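Local structure of spectinomycin phosphotransferase (Legionella pneumophila, 3I1A) at residues A[183-188]-A[315-320]. The protein binds adenine nucleotides and magnesium and probably phosphorylates spectinomycin, giving resistance to that antibiotic. Residues are numbered along the deposited sequence; the frame is centred on the assembly and turned at random.
Sequences AAIHRL and EMFDPN. With DMS (dimethyl sulfoxide), chain D.
A helix-to-loop contact in the helical part of this kinase-like phosphotransferase sets Phe317, in the connection between helices 303-315 and 322-329, against one side of helix 182-198, where Ala184, Ile185 and Leu188 meet its ring. The ring reaches them with its far end. Ala184 CB lies beside the rim of the ring, close to its plane, 4.1 Å from Phe317 CE2. Ile185 comes in obliquely, its CG1 3.9 Å from Phe317 CZ, and the two side chains cross at about a right angle. One turn on from Ala184, Leu188 CD1 approaches Phe317 CE2 more loosely at 4.4 Å, also obliquely. Ile185 touches with its CG1 branch because that carbon sits anti to the carbonyl carbon (chi1 -64°), whereas CG2 is anti to the backbone N. A type I beta turn from Glu315 to Asp318, closed by the backbone hydrogen bond from Asp318 N to Glu315 O (3.0 Å), carries Phe317 and aims its CB at the helix.

Around this meeting point, Phe177 packs edge-to-face with Phe317, and Phe327 of helix 322-329 touches both Ala184 and Leu188. Leu188 and Met316 both reach Ile289, which ties both segments to helix 274-297.

On the helix surface beside the contact, the extended Arg187 side chain sends NH1 to the oxygen of a dimethyl sulfoxide, probably picked up from the crystallisation medium; the bond is weak, 3.3 Å and bent to 129°, with the oxygen in the guanidinium plane. The dimethyl sulfoxide methyl C2 rests 3.5 Å from Arg187 CD. Between the two segments themselves the chemistry is wholly apolar: within this small contact the ring and the helix meet through van der Waals and hydrophobic packing, without directional bonds.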
ATOM      1  N   ALA A 183     -11.899 -17.919 -18.134  1.00 21.43           N
ATOM      2  CA  ALA A 183     -10.733 -17.913 -19.026  1.00 22.38           C
ATOM      3  C   ALA A 183      -9.722 -16.858 -18.586  1.00 23.38           C
ATOM      4  O   ALA A 183      -8.512 -17.111 -18.550  1.00 24.06           O
ATOM      5  CB  ALA A 183     -11.173 -17.640 -20.439  1.00 23.20           C
ATOM      6  N   ALA A 184     -10.224 -15.677 -18.246  1.00 22.34           N
ATOM      7  CA  ALA A 184      -9.342 -14.607 -17.807  1.00 20.76           C
ATOM      8  C   ALA A 184      -8.736 -14.950 -16.455  1.00 19.10           C
ATOM      9  O   ALA A 184      -7.571 -14.662 -16.218  1.00 17.56           O
ATOM     10  CB  ALA A 184     -10.108 -13.272 -17.734  1.00 18.12           C
ATOM     11  N   ILE A 185      -9.509 -15.590 -15.573  1.00 17.38           N
ATOM     12  CA  ILE A 185      -8.982 -15.914 -14.248  1.00 17.20           C
ATOM     13  C   ILE A 185      -7.873 -16.965 -14.280  1.00 19.28           C
ATOM     14  O   ILE A 185      -6.845 -16.855 -13.578  1.00 16.70           O
ATOM     15  CB  ILE A 185     -10.128 -16.340 -13.326  1.00 15.95           C
ATOM     16  CG1 ILE A 185     -11.055 -15.129 -13.147  1.00 16.55           C
ATOM     17  CG2 ILE A 185      -9.609 -16.841 -11.985  1.00 16.85           C
ATOM     18  CD1 ILE A 185     -12.361 -15.439 -12.420  1.00 16.97           C
ATOM     19  N   HIS A 186      -8.069 -17.985 -15.095  1.00 19.78           N
ATOM     20  CA  HIS A 186      -7.054 -19.017 -15.197  1.00 21.78           C
ATOM     21  C   HIS A 186      -5.812 -18.410 -15.855  1.00 20.74           C
ATOM     22  O   HIS A 186      -4.686 -18.717 -15.466  1.00 21.47           O
ATOM     23  CB  HIS A 186      -7.596 -20.197 -16.015  1.00 24.00           C
ATOM     24  CG  HIS A 186      -8.488 -21.114 -15.231  1.00 26.73           C
ATOM     25  ND1 HIS A 186      -8.090 -22.369 -14.826  1.00 27.71           N
ATOM     26  CD2 HIS A 186      -9.746 -20.947 -14.754  1.00 27.02           C
ATOM     27  CE1 HIS A 186      -9.062 -22.937 -14.134  1.00 29.43           C
ATOM     28  NE2 HIS A 186     -10.078 -22.095 -14.073  1.00 28.55           N
ATOM     29  N   ARG A 187      -6.013 -17.537 -16.836  1.00 20.95           N
ATOM     30  CA  ARG A 187      -4.880 -16.903 -17.517  1.00 20.93           C
ATOM     31  C   ARG A 187      -4.046 -16.062 -16.537  1.00 21.74           C
ATOM     32  O   ARG A 187      -2.809 -16.075 -16.585  1.00 20.23           O
ATOM     33  CB  ARG A 187      -5.375 -16.036 -18.688  1.00 22.17           C
ATOM     34  CG  ARG A 187      -4.261 -15.280 -19.433  1.00 23.61           C
ATOM     35  CD  ARG A 187      -4.789 -14.506 -20.638  1.00 24.12           C
ATOM     36  NE  ARG A 187      -3.776 -13.628 -21.230  1.00 28.27           N
ATOM     37  CZ  ARG A 187      -3.923 -12.979 -22.378  1.00 29.48           C
ATOM     38  NH1 ARG A 187      -5.040 -13.109 -23.080  1.00 32.27           N
ATOM     39  NH2 ARG A 187      -2.961 -12.175 -22.818  1.00 33.03           N
ATOM     40  N   LEU A 188      -4.710 -15.330 -15.640  1.00 20.16           N
ATOM     41  CA  LEU A 188      -3.977 -14.526 -14.657  1.00 19.07           C
ATOM     42  C   LEU A 188      -3.112 -15.430 -13.797  1.00 19.77           C
ATOM     43  O   LEU A 188      -1.931 -15.150 -13.578  1.00 20.07           O
ATOM     44  CB  LEU A 188      -4.955 -13.734 -13.762  1.00 17.63           C
ATOM     45  CG  LEU A 188      -5.631 -12.560 -14.483  1.00 16.06           C
ATOM     46  CD1 LEU A 188      -6.946 -12.214 -13.818  1.00 15.46           C
ATOM     47  CD2 LEU A 188      -4.677 -11.358 -14.504  1.00 17.19           C
ATOM     48  N   GLU A 315     -14.744  -4.775 -10.846  1.00 18.55           N
ATOM     49  CA  GLU A 315     -14.107  -3.631 -11.462  1.00 20.16           C
ATOM     50  C   GLU A 315     -12.766  -3.987 -12.073  1.00 19.37           C
ATOM     51  O   GLU A 315     -12.347  -3.347 -13.040  1.00 19.35           O
ATOM     52  CB  GLU A 315     -13.913  -2.524 -10.437  1.00 23.45           C
ATOM     53  CG  GLU A 315     -15.195  -1.800 -10.106  1.00 30.30           C
ATOM     54  CD  GLU A 315     -14.952  -0.627  -9.190  1.00 34.18           C
ATOM     55  OE1 GLU A 315     -15.820   0.266  -9.150  1.00 38.90           O
ATOM     56  OE2 GLU A 315     -13.896  -0.606  -8.515  1.00 36.95           O
ATOM     57  N   MET A 316     -12.084  -4.987 -11.509  1.00 18.54           N
ATOM     58  CA  MET A 316     -10.769  -5.378 -12.048  1.00 18.02           C
ATOM     59  C   MET A 316     -10.866  -5.808 -13.498  1.00 18.21           C
ATOM     60  O   MET A 316      -9.881  -5.742 -14.253  1.00 18.47           O
ATOM     61  CB  MET A 316     -10.163  -6.533 -11.235  1.00 17.62           C
ATOM     62  CG  MET A 316      -9.979  -6.199  -9.757  1.00 19.99           C
ATOM     63  SD  MET A 316      -9.083  -7.439  -8.783  1.00 17.82           S
ATOM     64  CE  MET A 316      -9.895  -9.011  -9.310  1.00 18.86           C
ATOM     65  N   PHE A 317     -12.053  -6.268 -13.890  1.00 19.09           N
ATOM     66  CA  PHE A 317     -12.282  -6.735 -15.258  1.00 19.91           C
ATOM     67  C   PHE A 317     -12.882  -5.693 -16.202  1.00 21.22           C
ATOM     68  O   PHE A 317     -13.208  -6.006 -17.355  1.00 23.10           O
ATOM     69  CB  PHE A 317     -13.166  -7.998 -15.228  1.00 18.61           C
ATOM     70  CG  PHE A 317     -12.555  -9.137 -14.469  1.00 17.19           C
ATOM     71  CD1 PHE A 317     -12.643  -9.191 -13.074  1.00 14.74           C
ATOM     72  CD2 PHE A 317     -11.822 -10.132 -15.137  1.00 17.41           C
ATOM     73  CE1 PHE A 317     -12.017 -10.210 -12.354  1.00 15.48           C
ATOM     74  CE2 PHE A 317     -11.186 -11.158 -14.423  1.00 17.44           C
ATOM     75  CZ  PHE A 317     -11.279 -11.201 -13.033  1.00 16.98           C
ATOM     76  N   ASP A 318     -13.029  -4.460 -15.730  1.00 22.35           N
ATOM     77  CA  ASP A 318     -13.596  -3.409 -16.583  1.00 23.99           C
ATOM     78  C   ASP A 318     -12.621  -2.909 -17.655  1.00 24.12           C
ATOM     79  O   ASP A 318     -11.413  -3.125 -17.575  1.00 22.61           O
ATOM     80  CB  ASP A 318     -14.053  -2.213 -15.743  1.00 23.16           C
ATOM     81  CG  ASP A 318     -15.385  -2.454 -15.034  1.00 24.79           C
ATOM     82  OD1 ASP A 318     -16.161  -3.320 -15.476  1.00 26.11           O
ATOM     83  OD2 ASP A 318     -15.663  -1.746 -14.045  1.00 26.16           O
ATOM     84  N   PRO A 319     -13.150  -2.237 -18.690  1.00 25.58           N
ATOM     85  CA  PRO A 319     -12.306  -1.710 -19.762  1.00 25.08           C
ATOM     86  C   PRO A 319     -11.193  -0.836 -19.205  1.00 25.11           C
ATOM     87  O   PRO A 319     -11.441   0.061 -18.400  1.00 27.21           O
ATOM     88  CB  PRO A 319     -13.290  -0.897 -20.610  1.00 23.24           C
ATOM     89  CG  PRO A 319     -14.546  -1.640 -20.462  1.00 25.13           C
ATOM     90  CD  PRO A 319     -14.568  -1.954 -18.965  1.00 25.65           C
ATOM     91  N   ASN A 320      -9.968  -1.103 -19.639  1.00 24.86           N
ATOM     92  CA  ASN A 320      -8.809  -0.327 -19.220  1.00 25.32           C
ATOM     93  C   ASN A 320      -8.481  -0.484 -17.743  1.00 23.59           C
ATOM     94  O   ASN A 320      -7.812   0.378 -17.171  1.00 23.64           O
ATOM     95  CB  ASN A 320      -9.018   1.169 -19.502  1.00 30.53           C
ATOM     96  CG  ASN A 320      -9.595   1.445 -20.873  1.00 32.97           C
ATOM     97  OD1 ASN A 320     -10.181   2.511 -21.102  1.00 35.20           O
ATOM     98  ND2 ASN A 320      -9.436   0.496 -21.796  1.00 35.48           N
TER
HETATM   99  S   DMS D 341      -8.589 -13.580 -22.180  1.00 57.56           S
HETATM  100  O   DMS D 341      -8.203 -13.878 -23.583  1.00 56.10           O
HETATM  101  C1  DMS D 341     -10.340 -13.543 -22.103  1.00 56.18           C
HETATM  102  C2  DMS D 341      -8.183 -14.962 -21.144  1.00 55.97           C